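Local atomic coordinates of LytB (PDB entry 4N7B), a protein that catalyses the last step of the non-mevalonate isoprenoid pathway, reducing HMBPP to isopentenyl and dimethylallyl diphosphate with an iron-sulfur cluster in the parasite apicoplast. Residues Ile238-Glu243 with Ile309-Thr314; His358-Val363 with Asp367-Pro372; His465-Gln470 with Gln492-Leu497. All blocks are in the same frame, centred on the assembly; numbering follows the deposited sequence.

Contact 1. Residues Ile238-Glu243 with Ile309-Thr314; sequences IETVEE and IEIDAT
Helix 232-247 meets I311 of strand 309-312 and A313 just beyond it through a single residue, T240. Along the helix, I238 comes first; it points away from the strand and packs on F230 and V264. T240 points toward the strand, its CA 6.7 Å from the CA of A313. Its methyl lies anti to the backbone N (OG1 torsion chi1 -71°), which carries CG2 outward to 3.7 Å from CG2 of I311; the two side chains run past one another in opposite directions, methyl against methyl. The hydroxyl turns back along the helix to the carbonyl oxygen of R236, so this buried polar atom is satisfied within its own helix, and T240 OG1 meets A313 CB by van der Waals contact at 4.1 Å. R236 also ties the helix to the turn, its NH1 bonding T314 O. V241 continues the packing over the sheet on I289, in the neighbouring strand 287-290. E243 leans on F526 and I530 of helix 524-533, which also covers I311. On the strand side, D312 OD1 accepts from T314 N at 2.9 Å, above the carboxylate plane, and from T314 OG1 at 2.6 Å through its syn lone pair. This Asx turn ends an edge strand of a helix-covered parallel sheet, the α/β layering of the IspH family, and leads directly into C315, a ligand of the iron-sulfur cluster.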
loop_
_atom_site.group_PDB
_atom_site.type_symbol
_atom_site.label_atom_id
_atom_site.label_comp_id
_atom_site.label_asym_id
_atom_site.label_seq_id
_atom_site.Cartn_x
_atom_site.Cartn_y
_atom_site.Cartn_z
ATOM N N ILE A 238 10.200 -3.258 -6.001
ATOM C CA ILE A 238 11.505 -3.672 -5.500
ATOM C C ILE A 238 12.382 -4.167 -6.641
ATOM O O ILE A 238 13.519 -3.730 -6.793
ATOM C CB ILE A 238 11.377 -4.771 -4.437
ATOM C CG1 ILE A 238 10.581 -4.239 -3.235
ATOM C CG2 ILE A 238 12.747 -5.233 -3.984
ATOM C CD1 ILE A 238 10.275 -5.271 -2.166
ATOM N N GLU A 239 11.854 -5.070 -7.456
ATOM C CA GLU A 239 12.630 -5.614 -8.565
ATOM C C GLU A 239 13.079 -4.475 -9.493
ATOM O O GLU A 239 14.185 -4.494 -10.021
ATOM C CB GLU A 239 11.806 -6.665 -9.318
ATOM C CG GLU A 239 12.573 -7.384 -10.447
ATOM C CD GLU A 239 11.774 -8.531 -11.086
ATOM O OE1 GLU A 239 12.316 -9.207 -11.994
ATOM O OE2 GLU A 239 10.606 -8.756 -10.682
ATOM N N THR A 240 12.233 -3.462 -9.660
ATOM C CA THR A 240 12.589 -2.327 -10.511
ATOM C C THR A 240 13.866 -1.674 -9.999
ATOM O O THR A 240 14.763 -1.360 -10.776
ATOM C CB THR A 240 11.484 -1.266 -10.561
ATOM O OG1 THR A 240 10.368 -1.764 -11.312
ATOM C CG2 THR A 240 12.002 0.006 -11.215
ATOM N N VAL A 241 13.965 -1.479 -8.691
ATOM C CA VAL A 241 15.151 -0.834 -8.126
ATOM C C VAL A 241 16.365 -1.736 -8.210
ATOM O O VAL A 241 17.451 -1.287 -8.575
ATOM C CB VAL A 241 14.950 -0.425 -6.654
ATOM C CG1 VAL A 241 16.224 0.206 -6.084
ATOM C CG2 VAL A 241 13.787 0.556 -6.540
ATOM N N GLU A 242 16.178 -3.007 -7.871
ATOM C CA GLU A 242 17.268 -3.980 -7.868
ATOM C C GLU A 242 17.867 -4.147 -9.265
ATOM O O GLU A 242 19.075 -4.351 -9.433
ATOM C CB GLU A 242 16.756 -5.327 -7.352
ATOM C CG GLU A 242 16.867 -5.491 -5.837
ATOM C CD GLU A 242 16.022 -6.637 -5.301
ATOM O OE1 GLU A 242 15.332 -7.298 -6.112
ATOM O OE2 GLU A 242 16.028 -6.869 -4.065
ATOM N N GLU A 243 17.018 -4.031 -10.273
ATOM C CA GLU A 243 17.433 -4.304 -11.627
ATOM C C GLU A 243 18.166 -3.088 -12.205
ATOM O O GLU A 243 19.070 -3.230 -13.040
ATOM C CB GLU A 243 16.214 -4.713 -12.453
ATOM C CG GLU A 243 16.565 -5.389 -13.756
ATOM C CD GLU A 243 17.123 -6.771 -13.543
ATOM O OE1 GLU A 243 16.658 -7.467 -12.614
ATOM O OE2 GLU A 243 18.037 -7.147 -14.295
ATOM N N ILE A 309 16.389 10.045 -16.440
ATOM C CA ILE A 309 15.824 8.801 -16.930
ATOM C C ILE A 309 14.718 8.407 -15.984
ATOM O O ILE A 309 14.971 7.807 -14.942
ATOM C CB ILE A 309 16.823 7.637 -16.936
ATOM C CG1 ILE A 309 18.220 8.095 -17.362
ATOM C CG2 ILE A 309 16.311 6.535 -17.856
ATOM C CD1 ILE A 309 18.284 8.589 -18.774
ATOM N N GLU A 310 13.493 8.761 -16.342
ATOM C CA GLU A 310 12.337 8.452 -15.524
ATOM C C GLU A 310 11.971 6.981 -15.629
ATOM O O GLU A 310 11.669 6.478 -16.710
ATOM C CB GLU A 310 11.155 9.297 -15.964
ATOM C CG GLU A 310 11.323 10.767 -15.683
ATOM C CD GLU A 310 10.149 11.569 -16.188
ATOM O OE1 GLU A 310 10.194 11.994 -17.362
ATOM O OE2 GLU A 310 9.174 11.754 -15.417
ATOM N N ILE A 311 11.995 6.298 -14.493
ATOM C CA ILE A 311 11.588 4.905 -14.430
ATOM C C ILE A 311 10.465 4.752 -13.410
ATOM O O ILE A 311 10.691 4.824 -12.200
ATOM C CB ILE A 311 12.766 3.997 -14.084
ATOM C CG1 ILE A 311 13.763 4.025 -15.244
ATOM C CG2 ILE A 311 12.271 2.577 -13.815
ATOM C CD1 ILE A 311 14.799 2.949 -15.184
ATOM N N ASP A 312 9.256 4.541 -13.917
ATOM C CA ASP A 312 8.053 4.692 -13.116
ATOM C C ASP A 312 7.554 3.365 -12.557
ATOM O O ASP A 312 6.961 2.569 -13.280
ATOM C CB ASP A 312 6.958 5.331 -13.963
ATOM C CG ASP A 312 5.737 5.701 -13.153
ATOM O OD1 ASP A 312 5.704 5.423 -11.931
ATOM O OD2 ASP A 312 4.792 6.258 -13.741
ATOM N N ALA A 313 7.762 3.153 -11.257
ATOM C CA ALA A 313 7.344 1.910 -10.597
ATOM C C ALA A 313 6.034 2.101 -9.866
ATOM O O ALA A 313 5.685 1.303 -8.987
ATOM C CB ALA A 313 8.425 1.417 -9.617
ATOM N N THR A 314 5.308 3.161 -10.214
ATOM C CA THR A 314 3.962 3.354 -9.680
ATOM C C THR A 314 3.232 2.044 -9.877
ATOM O O THR A 314 3.280 1.459 -10.959
ATOM C CB THR A 314 3.175 4.441 -10.441
ATOM O OG1 THR A 314 3.737 5.728 -10.187
ATOM C CG2 THR A 314 1.712 4.448 -10.026
#

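Contact 2. Residues His358-Val363 with Asp367-Pro372; sequences HIVENV and DKLNFP
Strand 357-360, at the edge of a four-stranded parallel sheet, is covered here by the chain that folds back over it: H358 and V360 meet L369 and F371 just past the short helix 363-368, in a surface contact away from the annotated sites. The two segments run roughly antiparallel. Their principal meeting is a T-shaped pair in which F371 brings its edge to the face of H358, with planes at 86° and centroids 5.1 Å apart. CZ of F371 sits over the centre of the imidazole, and F371 CE1 approaches H358 NE2 to 3.7 Å. With CG of H358 beside its own backbone N (chi1 -48°), the ring is turned so that one face meets F371 while NE2 reaches the carboxylate of D334. Beside this pair, the two methyls of L369 divide the remaining contacts: CD1 lies 4.2 Å from V360 CG1, and CD2 lies 4.1 Å from H358 CB. At the far end, D367 N makes a long i to i+4 bond to V363 O (3.3 Å, N-H...O 157°), in the helix that N362 caps through D365 N. The segments thus start the β-α-β crossover from strand 357-360 to strand 377-381. The D334 bond probably holds a proton on NE2 and should make the imidazole more electron-rich, which suits the C-H edge of F371 over its face; together the two partners should fix the ring's rotation.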
loop_
_atom_site.group_PDB
_atom_site.type_symbol
_atom_site.label_atom_id
_atom_site.label_comp_id
_atom_site.label_asym_id
_atom_site.label_seq_id
_atom_site.Cartn_x
_atom_site.Cartn_y
_atom_site.Cartn_z
ATOM N N HIS A 358 -11.498 17.167 -4.292
ATOM C CA HIS A 358 -11.762 17.459 -2.888
ATOM C C HIS A 358 -11.484 16.240 -2.047
ATOM O O HIS A 358 -12.119 15.206 -2.214
ATOM C CB HIS A 358 -13.216 17.871 -2.723
ATOM C CG HIS A 358 -13.653 18.893 -3.722
ATOM N ND1 HIS A 358 -13.890 20.208 -3.384
ATOM C CD2 HIS A 358 -13.865 18.798 -5.057
ATOM C CE1 HIS A 358 -14.244 20.877 -4.468
ATOM N NE2 HIS A 358 -14.236 20.047 -5.496
ATOM N N ILE A 359 -10.529 16.343 -1.139
ATOM C CA ILE A 359 -10.178 15.193 -0.335
ATOM C C ILE A 359 -11.086 15.062 0.872
ATOM O O ILE A 359 -11.288 16.027 1.594
ATOM C CB ILE A 359 -8.739 15.301 0.165
ATOM C CG1 ILE A 359 -7.786 15.343 -1.027
ATOM C CG2 ILE A 359 -8.411 14.110 1.075
ATOM C CD1 ILE A 359 -6.343 15.569 -0.650
ATOM N N VAL A 360 -11.616 13.868 1.116
ATOM C CA VAL A 360 -12.287 13.633 2.387
ATOM C C VAL A 360 -11.584 12.533 3.173
ATOM O O VAL A 360 -11.346 11.443 2.658
ATOM C CB VAL A 360 -13.813 13.352 2.220
ATOM C CG1 VAL A 360 -14.365 14.134 1.041
ATOM C CG2 VAL A 360 -14.092 11.903 2.070
ATOM N N GLU A 361 -11.210 12.831 4.417
ATOM C CA GLU A 361 -10.632 11.794 5.267
ATOM C C GLU A 361 -11.601 11.307 6.331
ATOM O O GLU A 361 -11.320 10.333 7.032
ATOM C CB GLU A 361 -9.311 12.231 5.909
ATOM C CG GLU A 361 -9.087 13.692 6.020
ATOM C CD GLU A 361 -7.775 14.023 6.727
ATOM O OE1 GLU A 361 -6.816 13.225 6.623
ATOM O OE2 GLU A 361 -7.705 15.083 7.395
ATOM N N ASN A 362 -12.748 11.963 6.441
ATOM C CA ASN A 362 -13.719 11.614 7.472
ATOM C C ASN A 362 -15.101 12.116 7.117
ATOM O O ASN A 362 -15.273 12.793 6.099
ATOM C CB ASN A 362 -13.305 12.198 8.822
ATOM C CG ASN A 362 -13.133 13.719 8.775
ATOM O OD1 ASN A 362 -13.996 14.444 8.262
ATOM N ND2 ASN A 362 -12.007 14.205 9.292
ATOM N N VAL A 363 -16.084 11.822 7.964
ATOM C CA VAL A 363 -17.456 12.224 7.669
ATOM C C VAL A 363 -17.701 13.722 7.922
ATOM O O VAL A 363 -18.680 14.282 7.431
ATOM C CB VAL A 363 -18.477 11.420 8.498
ATOM C CG1 VAL A 363 -18.340 9.931 8.225
ATOM C CG2 VAL A 363 -18.328 11.752 10.000
ATOM N N ASP A 367 -19.797 16.500 5.295
ATOM C CA ASP A 367 -20.803 17.494 5.641
ATOM C C ASP A 367 -20.474 18.830 5.021
ATOM O O ASP A 367 -21.369 19.592 4.680
ATOM C CB ASP A 367 -20.882 17.681 7.152
ATOM C CG ASP A 367 -21.564 16.528 7.851
ATOM O OD1 ASP A 367 -22.615 16.068 7.352
ATOM O OD2 ASP A 367 -21.048 16.078 8.900
ATOM N N LYS A 368 -19.182 19.112 4.891
ATOM C CA LYS A 368 -18.720 20.406 4.405
ATOM C C LYS A 368 -18.827 20.566 2.885
ATOM O O LYS A 368 -18.750 21.676 2.378
ATOM C CB LYS A 368 -17.280 20.655 4.858
ATOM C CG LYS A 368 -17.150 20.883 6.341
ATOM C CD LYS A 368 -15.696 21.007 6.767
ATOM C CE LYS A 368 -15.572 21.143 8.294
ATOM N NZ LYS A 368 -14.156 21.237 8.763
ATOM N N LEU A 369 -19.022 19.479 2.153
ATOM C CA LEU A 369 -19.056 19.578 0.698
ATOM C C LEU A 369 -20.320 20.277 0.204
ATOM O O LEU A 369 -21.426 19.958 0.635
ATOM C CB LEU A 369 -18.983 18.196 0.059
ATOM C CG LEU A 369 -17.669 17.446 0.220
ATOM C CD1 LEU A 369 -17.800 16.080 -0.425
ATOM C CD2 LEU A 369 -16.527 18.238 -0.408
ATOM N N ASN A 370 -20.152 21.217 -0.720
ATOM C CA ASN A 370 -21.288 21.849 -1.377
ATOM C C ASN A 370 -21.071 21.970 -2.865
ATOM O O ASN A 370 -20.003 22.390 -3.309
ATOM C CB ASN A 370 -21.560 23.228 -0.784
ATOM C CG ASN A 370 -22.321 23.149 0.515
ATOM O OD1 ASN A 370 -23.547 23.023 0.516
ATOM N ND2 ASN A 370 -21.600 23.209 1.634
ATOM N N PHE A 371 -22.093 21.599 -3.629
ATOM C CA PHE A 371 -22.037 21.663 -5.084
ATOM C C PHE A 371 -23.399 22.025 -5.637
ATOM O O PHE A 371 -24.421 21.645 -5.069
ATOM C CB PHE A 371 -21.637 20.313 -5.680
ATOM C CG PHE A 371 -20.289 19.822 -5.237
ATOM C CD1 PHE A 371 -19.135 20.323 -5.807
ATOM C CD2 PHE A 371 -20.180 18.854 -4.257
ATOM C CE1 PHE A 371 -17.890 19.865 -5.410
ATOM C CE2 PHE A 371 -18.941 18.398 -3.849
ATOM C CZ PHE A 371 -17.792 18.907 -4.424
ATOM N N PRO A 372 -23.419 22.752 -6.762
ATOM C CA PRO A 372 -24.660 22.936 -7.518
ATOM C C PRO A 372 -25.322 21.590 -7.782
ATOM O O PRO A 372 -24.651 20.552 -7.781
ATOM C CB PRO A 372 -24.178 23.560 -8.827
ATOM C CG PRO A 372 -22.920 24.271 -8.463
ATOM C CD PRO A 372 -22.276 23.431 -7.395
#

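Contact 3. Residues His465-Gln470 with Gln492-Leu497; sequences HDLDQQ and QKFVNL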
loop_
_atom_site.group_PDB
_atom_site.type_symbol
_atom_site.label_atom_id
_atom_site.label_comp_id
_atom_site.label_asym_id
_atom_site.label_seq_id
_atom_site.Cartn_x
_atom_site.Cartn_y
_atom_site.Cartn_z
ATOM N N HIS A 465 11.931 -8.930 17.273
ATOM C CA HIS A 465 12.646 -8.252 18.339
ATOM C C HIS A 465 11.722 -7.239 19.021
ATOM O O HIS A 465 11.852 -7.009 20.224
ATOM C CB HIS A 465 13.910 -7.563 17.811
ATOM C CG HIS A 465 14.674 -6.814 18.863
ATOM N ND1 HIS A 465 15.554 -7.429 19.733
ATOM C CD2 HIS A 465 14.683 -5.499 19.189
ATOM C CE1 HIS A 465 16.073 -6.524 20.543
ATOM N NE2 HIS A 465 15.562 -5.345 20.235
ATOM N N ASP A 466 10.779 -6.656 18.273
ATOM C CA ASP A 466 9.872 -5.639 18.838
ATOM C C ASP A 466 8.737 -6.255 19.656
ATOM O O ASP A 466 7.983 -5.540 20.297
ATOM C CB ASP A 466 9.232 -4.769 17.744
ATOM C CG ASP A 466 10.250 -4.006 16.907
ATOM O OD1 ASP A 466 11.171 -3.378 17.468
ATOM O OD2 ASP A 466 10.122 -4.034 15.665
ATOM N N LEU A 467 8.594 -7.576 19.624
ATOM C CA LEU A 467 7.520 -8.227 20.366
ATOM C C LEU A 467 7.839 -8.201 21.856
ATOM O O LEU A 467 8.900 -8.657 22.287
ATOM C CB LEU A 467 7.325 -9.665 19.898
ATOM C CG LEU A 467 6.430 -10.584 20.737
ATOM C CD1 LEU A 467 4.977 -10.125 20.729
ATOM C CD2 LEU A 467 6.551 -12.031 20.223
ATOM N N ASP A 468 6.922 -7.633 22.628
ATOM C CA ASP A 468 6.957 -7.732 24.074
ATOM C C ASP A 468 6.327 -9.059 24.439
ATOM O O ASP A 468 5.099 -9.165 24.489
ATOM C CB ASP A 468 6.151 -6.601 24.694
ATOM C CG ASP A 468 6.010 -6.742 26.190
ATOM O OD1 ASP A 468 6.632 -7.671 26.763
ATOM O OD2 ASP A 468 5.296 -5.907 26.800
ATOM N N GLN A 469 7.171 -10.062 24.692
ATOM C CA GLN A 469 6.730 -11.448 24.870
ATOM C C GLN A 469 5.787 -11.656 26.048
ATOM O O GLN A 469 5.145 -12.706 26.167
ATOM C CB GLN A 469 7.954 -12.374 24.975
ATOM C CG GLN A 469 8.693 -12.478 23.630
ATOM C CD GLN A 469 9.995 -13.271 23.686
ATOM O OE1 GLN A 469 10.177 -14.147 24.531
ATOM N NE2 GLN A 469 10.915 -12.946 22.789
ATOM N N GLN A 470 5.679 -10.645 26.898
ATOM C CA GLN A 470 4.784 -10.710 28.049
ATOM C C GLN A 470 3.337 -10.707 27.607
ATOM O O GLN A 470 2.479 -11.187 28.332
ATOM C CB GLN A 470 5.009 -9.528 28.998
ATOM C CG GLN A 470 6.192 -9.703 29.940
ATOM C CD GLN A 470 6.122 -11.007 30.744
ATOM O OE1 GLN A 470 5.220 -11.199 31.570
ATOM N NE2 GLN A 470 7.077 -11.909 30.496
ATOM N N GLN A 492 8.352 -15.230 9.038
ATOM C CA GLN A 492 8.829 -16.560 9.412
ATOM C C GLN A 492 9.500 -16.561 10.788
ATOM O O GLN A 492 9.396 -17.532 11.536
ATOM C CB GLN A 492 9.801 -17.110 8.355
ATOM C CG GLN A 492 9.131 -17.307 7.026
ATOM C CD GLN A 492 8.053 -18.385 7.089
ATOM O OE1 GLN A 492 7.973 -19.147 8.064
ATOM N NE2 GLN A 492 7.221 -18.459 6.045
ATOM N N LYS A 493 10.194 -15.482 11.119
ATOM C CA LYS A 493 10.820 -15.378 12.435
ATOM C C LYS A 493 9.747 -15.442 13.534
ATOM O O LYS A 493 9.953 -16.032 14.595
ATOM C CB LYS A 493 11.587 -14.065 12.545
ATOM C CG LYS A 493 12.714 -13.911 11.528
ATOM C CD LYS A 493 13.621 -12.738 11.885
ATOM C CE LYS A 493 14.726 -12.578 10.857
ATOM N NZ LYS A 493 15.753 -11.538 11.240
ATOM N N PHE A 494 8.590 -14.843 13.281
ATOM C CA PHE A 494 7.482 -14.976 14.217
ATOM C C PHE A 494 7.037 -16.433 14.312
ATOM O O PHE A 494 6.863 -16.971 15.407
ATOM C CB PHE A 494 6.308 -14.085 13.826
ATOM C CG PHE A 494 6.417 -12.667 14.351
ATOM C CD1 PHE A 494 6.028 -12.355 15.645
ATOM C CD2 PHE A 494 6.930 -11.648 13.549
ATOM C CE1 PHE A 494 6.130 -11.047 16.124
ATOM C CE2 PHE A 494 7.038 -10.341 14.033
ATOM C CZ PHE A 494 6.641 -10.051 15.313
ATOM N N VAL A 495 6.861 -17.084 13.168
ATOM C CA VAL A 495 6.418 -18.470 13.185
ATOM C C VAL A 495 7.432 -19.290 13.971
ATOM O O VAL A 495 7.068 -20.105 14.810
ATOM C CB VAL A 495 6.286 -19.022 11.774
ATOM C CG1 VAL A 495 6.099 -20.532 11.808
ATOM C CG2 VAL A 495 5.147 -18.322 11.061
ATOM N N ASN A 496 8.712 -19.052 13.717
ATOM C CA ASN A 496 9.752 -19.817 14.385
ATOM C C ASN A 496 9.747 -19.603 15.908
ATOM O O ASN A 496 9.817 -20.552 16.681
ATOM C CB ASN A 496 11.116 -19.482 13.783
ATOM C CG ASN A 496 12.262 -20.025 14.609
ATOM O OD1 ASN A 496 12.637 -21.190 14.490
ATOM N ND2 ASN A 496 12.809 -19.184 15.476
ATOM N N LEU A 497 9.649 -18.356 16.340
ATOM C CA LEU A 497 9.608 -18.061 17.762
ATOM C C LEU A 497 8.386 -18.699 18.425
ATOM O O LEU A 497 8.509 -19.352 19.445
ATOM C CB LEU A 497 9.571 -16.552 17.956
ATOM C CG LEU A 497 9.447 -16.053 19.398
ATOM C CD1 LEU A 497 10.746 -16.263 20.130
ATOM C CD2 LEU A 497 9.003 -14.589 19.436
#
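L467 reaches from the loop between strands 458-461 and 477-482 toward F494 and L497 of helix 488-499. Its CB touches the phenyl of F494 first, at 4.2 Å from CE1. Beyond CB, chi1 of 169° sets CG anti to the backbone N and extends the branch toward L497. One of the two methyls, CD2, makes the closest contact of the pair of segments, 3.6 Å from CD2 of L497; the two leucine side chains cross obliquely. L467 also rests on L461, at the end of strand 458-461. Helix 488-499 follows strand 477-482, a β-α unit of an α/β domain in which the helix packs on a five-stranded parallel sheet of order 3-2-4-1-5. F494 packs on I434, V436, L461 and L480 of that sheet, and L467 closes over it from the loop. The L497 methyl has a second neighbour toward the surface: NE2 of Q469 lies 4.2 Å from L497 CD2, the extended glutamine chain bringing its amide across the leucine in van der Waals contact. Just after L467, D468 OD1 accepts from Q470 N at 3.1 Å, an Asx turn about Q469, with an N-H...O angle of 156° and the donor well above the carboxylate plane.

Overall arrangement
Each contact belongs to a different parallel sheet of the chain, and none touches another; centres are 32 to 43 Å apart, contacts 2 and 3 on opposite sides of the chain's centre. Contact 1 is the buried one and the nearest to the iron-sulfur cluster, about 9 Å from the side chain of A313. Contact 2 is a surface contact and contact 3 is partly buried. Contacts 1 and 3 each bring a helix against strand-end or loop residues, contact 1 by methyl groups with a threonine hydroxyl alongside, contact 3 by leucines and a phenyl ring. Contact 2 is local, combining two aromatic rings with leucine-valine packing, and alone has a hydrogen bond between its segments. The three sheets are consistent with the three α/β domains around the cluster in the IspH family.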